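Local coordinates for VipE (Legionella pneumophila subsp. pneumophila str. Philadelphia 1, PDB 4QN8), which is an effector of Legionella whose biochemical activity is not established, probably acting in the host cell, represented here by its all-helical N-terminal part, at residues Q9-T14 and N36-S41; E27-L32 and I86-P91; A61-V66 and N147-F152; T96-R99 and L103-A106; F110-A113 and K118-E121. All blocks are in the same frame, centred on the assembly; numbering follows the deposited sequence. Where two conformers were deposited one is given.

Contact 1: Q9-T14 and N36-S41; sequences QRLINT and NTFTKS
L11 of helix 6-20 meets T37 and F38 of the loop that leads from helix 26-32 to helix 58-69, a helix-to-loop contact at the N-terminal end of this all-helical fold. The side chain leaves CA toward the loop, with CG anti to the carbonyl carbon (chi1 -64°). CB and CG themselves stay more than 4.5 Å from the loop, and the two methyls that follow make the contact. L11 CD1 approaches the F38 ring obliquely, closest at F38 CE2 (3.5 Å) and a little farther from F38 CD2 (3.8 Å). L11 CD1 also rests 3.9 Å from the carbonyl oxygen T37 O, so it is wedged between the ring and the backbone of the loop. F38 is buried: its ring also packs edge-to-face on F65 of helix 58-69, a residue that L11 touches as well, so helix 58-69 joins the same apolar group. T37 divides its side chain between two tasks. OG1 bonds to D34 O and probably also to L32 O, on the last residue of helix 26-32, while the other branch faces the leucine, T37 CG2 lying 4.1 Å from L11 CD2.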
# COMPACT_ATOMS: atom_id res chain seq x y z
N GLN A 9 -9.24 12.08 1.24
CA GLN A 9 -9.94 12.66 2.38
C GLN A 9 -11.16 11.84 2.77
O GLN A 9 -11.42 11.63 3.96
CB GLN A 9 -10.38 14.09 2.08
CG GLN A 9 -9.22 15.07 1.87
CD GLN A 9 -9.69 16.38 1.26
OE1 GLN A 9 -10.87 16.55 0.97
NE2 GLN A 9 -8.75 17.30 1.06
N ARG A 10 -11.93 11.39 1.78
CA ARG A 10 -13.17 10.68 2.07
C ARG A 10 -12.85 9.32 2.68
O ARG A 10 -13.49 8.90 3.63
CB ARG A 10 -14.04 10.54 0.82
CG ARG A 10 -14.41 11.87 0.17
CD ARG A 10 -15.40 12.66 1.02
NE ARG A 10 -15.56 14.03 0.52
CZ ARG A 10 -16.37 14.36 -0.48
NH1 ARG A 10 -17.11 13.44 -1.09
NH2 ARG A 10 -16.46 15.63 -0.86
N LEU A 11 -11.84 8.65 2.13
CA LEU A 11 -11.48 7.33 2.63
C LEU A 11 -10.82 7.41 4.01
O LEU A 11 -11.05 6.54 4.86
CB LEU A 11 -10.62 6.56 1.61
CG LEU A 11 -11.40 6.28 0.32
CD1 LEU A 11 -10.49 5.86 -0.82
CD2 LEU A 11 -12.46 5.22 0.53
N ILE A 12 -10.05 8.47 4.26
CA ILE A 12 -9.50 8.70 5.60
C ILE A 12 -10.65 9.00 6.57
O ILE A 12 -10.65 8.52 7.71
CB ILE A 12 -8.49 9.86 5.62
CG1 ILE A 12 -7.28 9.52 4.75
CG2 ILE A 12 -8.02 10.14 7.05
CD1 ILE A 12 -6.17 8.79 5.46
N ASN A 13 -11.62 9.80 6.12
CA ASN A 13 -12.77 10.12 6.93
C ASN A 13 -13.48 8.84 7.38
O ASN A 13 -13.93 8.72 8.52
CB ASN A 13 -13.74 11.01 6.16
CG ASN A 13 -15.02 11.25 6.92
OD1 ASN A 13 -15.02 11.90 7.97
ND2 ASN A 13 -16.14 10.74 6.39
N THR A 14 -13.58 7.88 6.47
CA THR A 14 -14.28 6.64 6.77
C THR A 14 -13.38 5.70 7.60
O THR A 14 -13.79 5.19 8.64
CB THR A 14 -14.75 5.96 5.47
OG1 THR A 14 -15.76 6.77 4.87
CG2 THR A 14 -15.31 4.56 5.75
N ASN A 36 -10.75 -2.39 -5.91
CA ASN A 36 -11.43 -1.22 -6.47
C ASN A 36 -11.67 -0.07 -5.51
O ASN A 36 -12.31 0.91 -5.87
CB ASN A 36 -12.75 -1.63 -7.11
CG ASN A 36 -12.55 -2.48 -8.33
OD1 ASN A 36 -12.61 -3.70 -8.26
ND2 ASN A 36 -12.28 -1.83 -9.45
N THR A 37 -11.15 -0.18 -4.29
CA THR A 37 -11.37 0.89 -3.31
C THR A 37 -10.78 2.22 -3.77
O THR A 37 -11.39 3.28 -3.58
CB THR A 37 -10.81 0.54 -1.92
OG1 THR A 37 -11.44 -0.65 -1.43
CG2 THR A 37 -11.08 1.68 -0.94
N PHE A 38 -9.59 2.15 -4.36
CA PHE A 38 -8.91 3.32 -4.92
C PHE A 38 -8.96 3.25 -6.45
O PHE A 38 -8.83 2.17 -7.04
CB PHE A 38 -7.45 3.37 -4.46
CG PHE A 38 -7.29 3.44 -2.97
CD1 PHE A 38 -7.22 2.28 -2.20
CD2 PHE A 38 -7.25 4.66 -2.33
CE1 PHE A 38 -7.10 2.35 -0.82
CE2 PHE A 38 -7.14 4.74 -0.94
CZ PHE A 38 -7.06 3.58 -0.19
N THR A 39 -9.16 4.40 -7.10
CA THR A 39 -9.28 4.42 -8.56
C THR A 39 -8.42 5.51 -9.18
O THR A 39 -8.14 6.53 -8.56
CB THR A 39 -10.74 4.65 -9.03
OG1 THR A 39 -11.17 5.96 -8.65
CG2 THR A 39 -11.69 3.61 -8.46
N LYS A 40 -8.01 5.28 -10.43
CA LYS A 40 -7.40 6.35 -11.21
C LYS A 40 -8.52 7.34 -11.53
O LYS A 40 -9.70 7.00 -11.45
CB LYS A 40 -6.78 5.81 -12.50
CG LYS A 40 -7.79 5.29 -13.52
CD LYS A 40 -7.10 4.94 -14.85
CE LYS A 40 -8.03 5.08 -16.04
NZ LYS A 40 -8.41 6.50 -16.31
N SER A 41 -8.15 8.57 -11.89
CA SER A 41 -9.13 9.53 -12.37
C SER A 41 -9.68 9.03 -13.71
O SER A 41 -9.04 8.23 -14.39
CB SER A 41 -8.49 10.91 -12.54
OG SER A 41 -7.35 10.85 -13.39

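Contact 2: E27-L32 and I86-P91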
# COMPACT_ATOMS: atom_id res chain seq x y z
N GLU A 27 -12.90 -8.06 8.73
CA GLU A 27 -13.87 -7.84 7.65
C GLU A 27 -13.74 -6.47 7.02
O GLU A 27 -13.79 -6.34 5.79
CB GLU A 27 -15.32 -8.02 8.12
CG GLU A 27 -15.71 -9.46 8.39
CD GLU A 27 -15.18 -9.93 9.72
OE1 GLU A 27 -15.09 -11.16 9.94
OE2 GLU A 27 -14.84 -9.05 10.56
N GLU A 28 -13.60 -5.45 7.85
CA GLU A 28 -13.47 -4.10 7.30
C GLU A 28 -12.11 -3.88 6.63
O GLU A 28 -12.00 -3.11 5.68
CB GLU A 28 -13.78 -3.04 8.36
CG GLU A 28 -15.26 -2.99 8.74
CD GLU A 28 -16.16 -2.74 7.53
OE1 GLU A 28 -16.01 -1.68 6.88
OE2 GLU A 28 -17.01 -3.61 7.21
N LEU A 29 -11.08 -4.58 7.10
CA LEU A 29 -9.76 -4.49 6.48
C LEU A 29 -9.80 -5.18 5.11
O LEU A 29 -9.23 -4.71 4.13
CB LEU A 29 -8.71 -5.14 7.40
CG LEU A 29 -7.24 -4.97 7.02
CD1 LEU A 29 -6.90 -3.50 6.76
CD2 LEU A 29 -6.33 -5.52 8.12
N ILE A 30 -10.51 -6.29 5.05
CA ILE A 30 -10.67 -7.01 3.79
C ILE A 30 -11.39 -6.10 2.78
O ILE A 30 -11.02 -6.04 1.60
CB ILE A 30 -11.42 -8.32 4.03
CG1 ILE A 30 -10.44 -9.36 4.57
CG2 ILE A 30 -12.11 -8.82 2.77
CD1 ILE A 30 -11.11 -10.57 5.22
N ILE A 31 -12.41 -5.39 3.25
CA ILE A 31 -13.15 -4.48 2.37
C ILE A 31 -12.25 -3.32 1.90
O ILE A 31 -12.27 -2.93 0.73
CB ILE A 31 -14.45 -3.97 3.04
CG1 ILE A 31 -15.45 -5.13 3.18
CG2 ILE A 31 -15.07 -2.84 2.25
CD1 ILE A 31 -16.68 -4.80 4.02
N LEU A 32 -11.46 -2.78 2.82
CA LEU A 32 -10.52 -1.72 2.48
C LEU A 32 -9.53 -2.20 1.41
O LEU A 32 -9.13 -1.43 0.53
CB LEU A 32 -9.78 -1.27 3.74
CG LEU A 32 -8.76 -0.15 3.58
CD1 LEU A 32 -9.45 1.13 3.07
CD2 LEU A 32 -8.02 0.13 4.91
N ILE A 86 -1.02 -8.14 4.36
CA ILE A 86 -0.39 -9.18 3.56
C ILE A 86 -1.14 -10.50 3.75
O ILE A 86 -1.41 -11.22 2.78
CB ILE A 86 1.13 -9.29 3.86
CG1 ILE A 86 1.86 -8.10 3.22
CG2 ILE A 86 1.70 -10.61 3.34
CD1 ILE A 86 3.18 -7.70 3.89
N GLU A 87 -1.52 -10.82 4.99
CA GLU A 87 -2.26 -12.06 5.26
C GLU A 87 -3.64 -12.08 4.62
O GLU A 87 -4.11 -13.13 4.17
CB GLU A 87 -2.46 -12.27 6.77
CG GLU A 87 -1.29 -12.82 7.54
CD GLU A 87 -1.55 -12.75 9.03
OE1 GLU A 87 -2.12 -11.73 9.48
OE2 GLU A 87 -1.19 -13.70 9.75
N LEU A 88 -4.30 -10.92 4.59
CA LEU A 88 -5.72 -10.84 4.21
C LEU A 88 -5.99 -10.39 2.78
O LEU A 88 -7.13 -10.43 2.35
CB LEU A 88 -6.47 -9.90 5.14
CG LEU A 88 -6.50 -10.35 6.59
CD1 LEU A 88 -7.14 -9.26 7.45
CD2 LEU A 88 -7.25 -11.69 6.77
N SER A 89 -4.94 -9.93 2.09
CA SER A 89 -5.06 -9.46 0.70
C SER A 89 -5.71 -10.54 -0.16
O SER A 89 -5.42 -11.72 0.01
CB SER A 89 -3.68 -9.13 0.14
OG SER A 89 -3.19 -7.93 0.69
N PRO A 90 -6.61 -10.13 -1.07
CA PRO A 90 -7.41 -11.08 -1.85
C PRO A 90 -6.54 -11.94 -2.75
O PRO A 90 -5.55 -11.45 -3.29
CB PRO A 90 -8.32 -10.18 -2.69
CG PRO A 90 -7.63 -8.85 -2.72
CD PRO A 90 -6.95 -8.73 -1.40
N PRO A 91 -6.90 -13.22 -2.88
CA PRO A 91 -6.17 -14.05 -3.83
C PRO A 91 -6.46 -13.56 -5.24
O PRO A 91 -7.62 -13.39 -5.58
CB PRO A 91 -6.79 -15.44 -3.62
CG PRO A 91 -8.17 -15.16 -3.08
CD PRO A 91 -8.01 -13.94 -2.22
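L88, I30 and L29 form a small apolar cluster where helix 26-32 packs against the C-terminal end of helix 75-88, a helix-helix contact within the all-helical fold. L88 buries the most of any single residue, about as much as I30 and L29 together. It belongs to the last turn of its helix and directs its side chain at the other one, and the backbones come within 6.3 Å of each other between I30 CA and L88 CA. Two parts of the leucine touch two different residues. L88 CB lies against I30, 4.0 Å from I30 CG1, and the L88 CD1 methyl reaches L29, 3.9 Å from L29 CD2. L88 thus spans two successive residues of helix 26-32, and its side chain crosses each of theirs at roughly a right angle.

L29 is buried and points toward L88. With CG anti to the backbone N (chi1 -172°), its CD2 branch is carried out to the leucine methyl. I30 lies nearer the solvent and leans in from the outer side of the cluster. Immediately after L88 the chain leaves helical geometry at S89, and the two prolines P90 and P91 carry it away from helix 26-32. S89 OG bonds back to the carbonyl oxygen of M85, while S89 O accepts a bond from R127, so the helix end is also held by M85 and R127. Away from L88, I31 and L32 pack on Y15 of helix 6-20. I30 CG1 also lies 4.1 Å from the backbone oxygen L88 O.

Contact 3: A61-V66 and N147-F152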
# COMPACT_ATOMS: atom_id res chain seq x y z
N ALA A 61 -3.21 7.57 -6.30
CA ALA A 61 -4.26 7.72 -5.30
C ALA A 61 -3.94 6.94 -4.03
O ALA A 61 -4.16 7.43 -2.91
CB ALA A 61 -5.59 7.28 -5.86
N ILE A 62 -3.45 5.71 -4.19
CA ILE A 62 -3.07 4.90 -3.04
C ILE A 62 -1.90 5.54 -2.29
O ILE A 62 -1.89 5.60 -1.05
CB ILE A 62 -2.70 3.45 -3.47
CG1 ILE A 62 -3.85 2.81 -4.26
CG2 ILE A 62 -2.31 2.62 -2.25
CD1 ILE A 62 -3.60 1.37 -4.70
N LYS A 63 -0.91 6.04 -3.03
CA LYS A 63 0.23 6.72 -2.43
C LYS A 63 -0.25 7.89 -1.59
O LYS A 63 0.22 8.10 -0.47
CB LYS A 63 1.18 7.25 -3.52
CG LYS A 63 2.13 6.23 -4.14
CD LYS A 63 2.95 6.96 -5.21
CE LYS A 63 3.94 6.09 -5.94
NZ LYS A 63 4.52 6.90 -7.04
N ASP A 64 -1.18 8.66 -2.14
CA ASP A 64 -1.66 9.86 -1.46
C ASP A 64 -2.31 9.47 -0.13
O ASP A 64 -2.11 10.13 0.89
CB ASP A 64 -2.62 10.63 -2.37
CG ASP A 64 -2.97 12.01 -1.84
OD1 ASP A 64 -2.07 12.88 -1.79
OD2 ASP A 64 -4.14 12.23 -1.47
N PHE A 65 -3.09 8.38 -0.15
CA PHE A 65 -3.76 7.89 1.06
C PHE A 65 -2.75 7.47 2.12
O PHE A 65 -2.87 7.86 3.28
CB PHE A 65 -4.67 6.72 0.71
CG PHE A 65 -5.39 6.13 1.89
CD1 PHE A 65 -6.61 6.65 2.31
CD2 PHE A 65 -4.87 5.02 2.55
CE1 PHE A 65 -7.30 6.08 3.38
CE2 PHE A 65 -5.54 4.46 3.63
CZ PHE A 65 -6.76 4.99 4.05
N VAL A 66 -1.76 6.68 1.73
CA VAL A 66 -0.75 6.23 2.68
C VAL A 66 0.08 7.42 3.17
O VAL A 66 0.39 7.52 4.36
CB VAL A 66 0.14 5.14 2.06
CG1 VAL A 66 1.28 4.78 3.01
CG2 VAL A 66 -0.72 3.92 1.74
N ASN A 147 10.71 -0.73 -5.16
CA ASN A 147 11.66 0.39 -5.21
C ASN A 147 11.13 1.77 -5.62
O ASN A 147 11.44 2.76 -4.95
CB ASN A 147 12.90 0.03 -6.03
CG ASN A 147 13.92 1.14 -6.06
OD1 ASN A 147 14.62 1.39 -5.07
ND2 ASN A 147 14.03 1.81 -7.21
N PRO A 148 10.34 1.86 -6.70
CA PRO A 148 9.85 3.19 -7.08
C PRO A 148 8.90 3.78 -6.04
O PRO A 148 8.82 5.01 -5.86
CB PRO A 148 9.11 2.93 -8.40
CG PRO A 148 8.78 1.47 -8.38
CD PRO A 148 9.93 0.82 -7.67
N ILE A 149 8.16 2.91 -5.37
CA ILE A 149 7.21 3.38 -4.39
C ILE A 149 7.97 3.81 -3.12
O ILE A 149 7.68 4.85 -2.54
CB ILE A 149 6.16 2.31 -4.08
CG1 ILE A 149 5.65 1.73 -5.40
CG2 ILE A 149 5.00 2.92 -3.32
CD1 ILE A 149 4.58 0.72 -5.21
N ILE A 150 8.95 3.00 -2.71
CA ILE A 150 9.80 3.37 -1.58
C ILE A 150 10.46 4.71 -1.85
O ILE A 150 10.50 5.59 -0.98
CB ILE A 150 10.90 2.30 -1.31
CG1 ILE A 150 10.26 0.96 -0.89
CG2 ILE A 150 11.89 2.77 -0.27
CD1 ILE A 150 11.22 -0.23 -0.99
N ALA A 151 10.95 4.90 -3.08
CA ALA A 151 11.66 6.13 -3.43
C ALA A 151 10.73 7.34 -3.35
O ALA A 151 11.14 8.45 -3.00
CB ALA A 151 12.27 6.02 -4.82
N PHE A 152 9.46 7.11 -3.67
CA PHE A 152 8.46 8.17 -3.60
C PHE A 152 8.27 8.64 -2.16
O PHE A 152 8.24 9.84 -1.88
CB PHE A 152 7.12 7.71 -4.17
CG PHE A 152 5.99 8.66 -3.88
CD1 PHE A 152 5.79 9.77 -4.67
CD2 PHE A 152 5.13 8.44 -2.81
CE1 PHE A 152 4.76 10.67 -4.41
CE2 PHE A 152 4.11 9.33 -2.53
CZ PHE A 152 3.91 10.44 -3.33
O HOH W 1 6.47 5.34 -7.58
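K63 lays its extended side chain across one face of the F152 ring, joining helix 58-69 to the C-terminal helix 135-154 of the all-helical fold. All of its methylenes take part. K63 CB starts at the outer part of the ring, 3.7 Å from F152 CE2, and K63 CD comes to lie over the middle, 3.6 Å from the ring centroid and only 14° off the ring normal, a well-centred CH-pi contact. Beyond it the chain passes toward the F152 CB side, so the ammonium group ends away from the centre: K63 NZ is 4.4 Å from the centroid and 32° off the normal, an off-centre cation-pi interaction. The fully anti torsions beyond CG keep the lysine straight enough to follow the ring from rim to rim. F152 offers that face because its CG stands anti to the backbone N (chi1 169°), which swings the ring toward helix 58-69.

I149, one turn earlier, adds a looser apolar contact, I149 CG2 lying 4.2 Å from K63 CE. I149 packs on K105 and A109 while I62 and V66 pack on A106 and F110, so helix 103-114 meets both helices. Helix 135-154 is kinked here, the backbone nitrogens of P148 and I149 making no bond to the preceding turn. D64, next to the lysine, turns its carboxylate away to L5 N and T8 OG1 near the N terminus. The polar end of the lysine is bound by a water, 2.6 Å from K63 NZ, which in turn gives a weak hydrogen bond to the carbonyl oxygen P148 O.

Contact 4: T96-R99 and L103-A106; sequences TFMR and LEKA
A type II beta turn, T96-R99, lies in the loop before helix 103-114 and is fastened to the first turn of that helix. F97 and M98 occupy its corners, M98 with a positive phi (75°), and R99 N bonds back to T96 O. K105 reaches over from the helix: its NZ gives a hydrogen bond to M98 O (2.9 Å), approaching from above the carbonyl plane, and a weak one to R99 O (3.2 Å). With G100 O as a further acceptor, the ammonium draws loop carbonyls round itself. M98, a selenomethionine, runs the other way along K105, M98 SE lying 3.8 Å from K105 CB, and its CE touches E104 CG. With CG between the backbone N and the carbonyl carbon (chi1 67°) and a bend at chi2, the E104 carboxylate is turned to the loop. E104 OE2 receives a hydrogen bond of 2.6 Å from a water that also accepts one from M98 N, 3.0 Å away. In the conformer described, R99 NH1 bonds to F97 O. The contact is buried: helix 75-88 packs on F97 and M98 through I86, helix 135-154 lies along K105, and helix 58-69 meets L103 and A106.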
# COMPACT_ATOMS: atom_id res chain seq x y z
N THR A 96 0.30 -12.68 -9.42
CA THR A 96 -0.18 -11.29 -9.44
C THR A 96 -0.00 -10.53 -8.11
O THR A 96 -0.10 -9.30 -8.06
CB THR A 96 -1.66 -11.23 -9.84
OG1 THR A 96 -2.43 -12.03 -8.93
CG2 THR A 96 -1.85 -11.75 -11.26
N PHE A 97 0.22 -11.26 -7.02
CA PHE A 97 0.38 -10.61 -5.72
C PHE A 97 1.53 -9.59 -5.79
O PHE A 97 2.62 -9.93 -6.26
CB PHE A 97 0.63 -11.67 -4.63
CG PHE A 97 0.76 -11.10 -3.24
CD1 PHE A 97 -0.33 -10.55 -2.59
CD2 PHE A 97 1.98 -11.15 -2.57
CE1 PHE A 97 -0.21 -10.05 -1.30
CE2 PHE A 97 2.10 -10.66 -1.28
CZ PHE A 97 1.01 -10.10 -0.65
N MSE A 98 1.25 -8.35 -5.37
CA MSE A 98 2.19 -7.21 -5.34
C MSE A 98 2.53 -6.54 -6.67
O MSE A 98 3.23 -5.53 -6.68
CB MSE A 98 3.48 -7.55 -4.59
CG MSE A 98 3.31 -7.88 -3.14
SE MSE A 98 3.39 -6.22 -2.13
CE MSE A 98 2.86 -6.85 -0.35
N ARG A 99 2.07 -7.09 -7.79
CA ARG A 99 2.38 -6.48 -9.09
C ARG A 99 1.39 -5.36 -9.40
O ARG A 99 1.76 -4.34 -10.00
CB ARG A 99 2.35 -7.52 -10.22
CG ARG A 99 2.63 -8.97 -9.82
CD ARG A 99 3.98 -9.16 -9.16
NE ARG A 99 4.66 -10.39 -9.58
CZ ARG A 99 4.45 -11.60 -9.05
NH1 ARG A 99 3.56 -11.79 -8.08
NH2 ARG A 99 5.15 -12.63 -9.50
N LEU A 103 -3.04 -1.40 -1.86
CA LEU A 103 -2.79 -0.77 -0.56
C LEU A 103 -1.72 -1.52 0.23
O LEU A 103 -0.90 -0.90 0.93
CB LEU A 103 -4.08 -0.71 0.25
CG LEU A 103 -3.97 0.08 1.56
CD1 LEU A 103 -3.62 1.57 1.32
CD2 LEU A 103 -5.28 -0.03 2.33
N GLU A 104 -1.72 -2.85 0.11
CA GLU A 104 -0.72 -3.64 0.82
C GLU A 104 0.68 -3.36 0.30
O GLU A 104 1.63 -3.31 1.08
CB GLU A 104 -1.06 -5.14 0.82
CG GLU A 104 -0.99 -5.82 -0.55
CD GLU A 104 -2.33 -5.86 -1.27
OE1 GLU A 104 -3.22 -5.02 -0.95
OE2 GLU A 104 -2.50 -6.73 -2.15
N LYS A 105 0.83 -3.17 -1.02
CA LYS A 105 2.12 -2.80 -1.58
C LYS A 105 2.56 -1.43 -1.08
O LYS A 105 3.73 -1.22 -0.71
CB LYS A 105 2.11 -2.82 -3.12
CG LYS A 105 3.41 -2.25 -3.71
CD LYS A 105 3.70 -2.77 -5.11
CE LYS A 105 2.77 -2.14 -6.14
NZ LYS A 105 3.04 -2.74 -7.50
N ALA A 106 1.63 -0.49 -1.02
CA ALA A 106 1.98 0.86 -0.57
C ALA A 106 2.34 0.93 0.91
O ALA A 106 3.27 1.64 1.29
CB ALA A 106 0.91 1.86 -0.92
O HOH W 2 -1.42 -7.62 -4.33

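Contact 5: F110-A113 and K118-E121; sequences FEMA and KAEE
Apolar contact centres on the methyl group of A119, which sits against two consecutive residues of the neighbouring helix. A119 CB lies 3.7 Å from E111 CG and, in the conformer described, 3.6 Å from CG of M112, a selenomethionine; the small side chain lets the backbones come to 5.3 Å between M112 CA and A119 CA. E111 runs out past this methyl as an extended chain, CG anti to the backbone N (chi1 -164°). E111 OE2 comes 3.4 Å from K118 CG, a van der Waals contact with the lysine's methylene rather than with its charge. These residues pack in the tight bend where helix 103-114 gives way to the short helix 116-119, so the second helix folds back on the last turns of the first. Polar bonds hold the E111 carboxylate at the bend: OE2 bonds to H79 ND1 on helix 75-88 and OE1 to H122 NE2 just beyond helix 116-119, each oxygen thus having a histidine partner. Among the charged groups, K118 NZ leads away from E111 and makes a long, weak salt bridge of 3.4 Å with E121 OE1. A bound beta-mercaptoethanol, probably from the crystallisation liquor, lies about 4 Å from the K118 side chain.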
# COMPACT_ATOMS: atom_id res chain seq x y z
N PHE A 110 5.93 2.01 2.41
CA PHE A 110 6.04 3.12 3.35
C PHE A 110 6.84 2.67 4.55
O PHE A 110 7.69 3.41 5.07
CB PHE A 110 4.64 3.57 3.77
CG PHE A 110 4.63 4.75 4.68
CD1 PHE A 110 4.66 6.04 4.16
CD2 PHE A 110 4.59 4.58 6.05
CE1 PHE A 110 4.63 7.14 5.00
CE2 PHE A 110 4.55 5.68 6.91
CZ PHE A 110 4.58 6.96 6.38
N GLU A 111 6.56 1.46 5.02
CA GLU A 111 7.32 0.93 6.13
C GLU A 111 8.78 0.73 5.73
O GLU A 111 9.68 0.96 6.55
CB GLU A 111 6.72 -0.37 6.70
CG GLU A 111 7.30 -0.69 8.09
CD GLU A 111 6.85 -2.03 8.64
OE1 GLU A 111 5.88 -2.61 8.09
OE2 GLU A 111 7.44 -2.49 9.65
N MSE A 112 9.04 0.31 4.49
CA MSE A 112 10.43 0.14 4.08
C MSE A 112 11.14 1.48 3.93
O MSE A 112 12.37 1.57 4.10
CB MSE A 112 10.52 -0.67 2.79
CG MSE A 112 10.01 -2.08 2.97
SE MSE A 112 9.89 -2.98 1.27
CE MSE A 112 11.78 -3.34 0.97
N ALA A 113 10.38 2.52 3.62
CA ALA A 113 10.98 3.84 3.42
C ALA A 113 11.48 4.41 4.73
O ALA A 113 12.51 5.09 4.78
CB ALA A 113 9.99 4.78 2.78
N LYS A 118 12.72 -3.04 10.47
CA LYS A 118 11.49 -3.70 10.90
C LYS A 118 10.71 -4.28 9.72
O LYS A 118 10.13 -5.36 9.82
CB LYS A 118 10.62 -2.71 11.67
CG LYS A 118 9.39 -3.35 12.29
CD LYS A 118 9.78 -4.51 13.20
CE LYS A 118 8.61 -4.95 14.06
NZ LYS A 118 8.93 -6.16 14.86
N ALA A 119 10.69 -3.56 8.61
CA ALA A 119 9.90 -3.98 7.45
C ALA A 119 10.46 -5.24 6.80
O ALA A 119 9.73 -6.00 6.13
CB ALA A 119 9.81 -2.87 6.45
N GLU A 120 11.75 -5.48 7.00
CA GLU A 120 12.40 -6.65 6.42
C GLU A 120 11.74 -7.97 6.82
O GLU A 120 11.76 -8.94 6.07
CB GLU A 120 13.88 -6.66 6.78
CG GLU A 120 14.68 -7.71 6.06
CD GLU A 120 14.71 -7.50 4.55
OE1 GLU A 120 14.34 -6.41 4.06
OE2 GLU A 120 15.12 -8.45 3.86
N GLU A 121 11.12 -7.99 8.01
CA GLU A 121 10.50 -9.21 8.51
C GLU A 121 9.31 -9.69 7.66
O GLU A 121 8.93 -10.86 7.72
CB GLU A 121 10.07 -9.02 9.97
CG GLU A 121 11.21 -8.63 10.91
CD GLU A 121 10.73 -8.34 12.33
OE1 GLU A 121 9.54 -8.61 12.62
OE2 GLU A 121 11.54 -7.83 13.14

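In the fold
From the N terminus, contact 1 closes the first loop, bringing the segment after helix 26-32 back to helix 6-20. Contact 2 opens within that loop and closes beyond it, so the two cross; they touch where T37 meets the end of helix 26-32. Contact 3 opens on helix 58-69, inside the span of contact 2, crosses it in turn, and closes at the C-terminal helix. The shorter closures of contacts 4 and 5 follow one another within the span of contact 3, at the two ends of helix 103-114. That helix is central: it packs on 61-66 and 147-152, while 96-99 and 103-106 together touch both segments of contact 2.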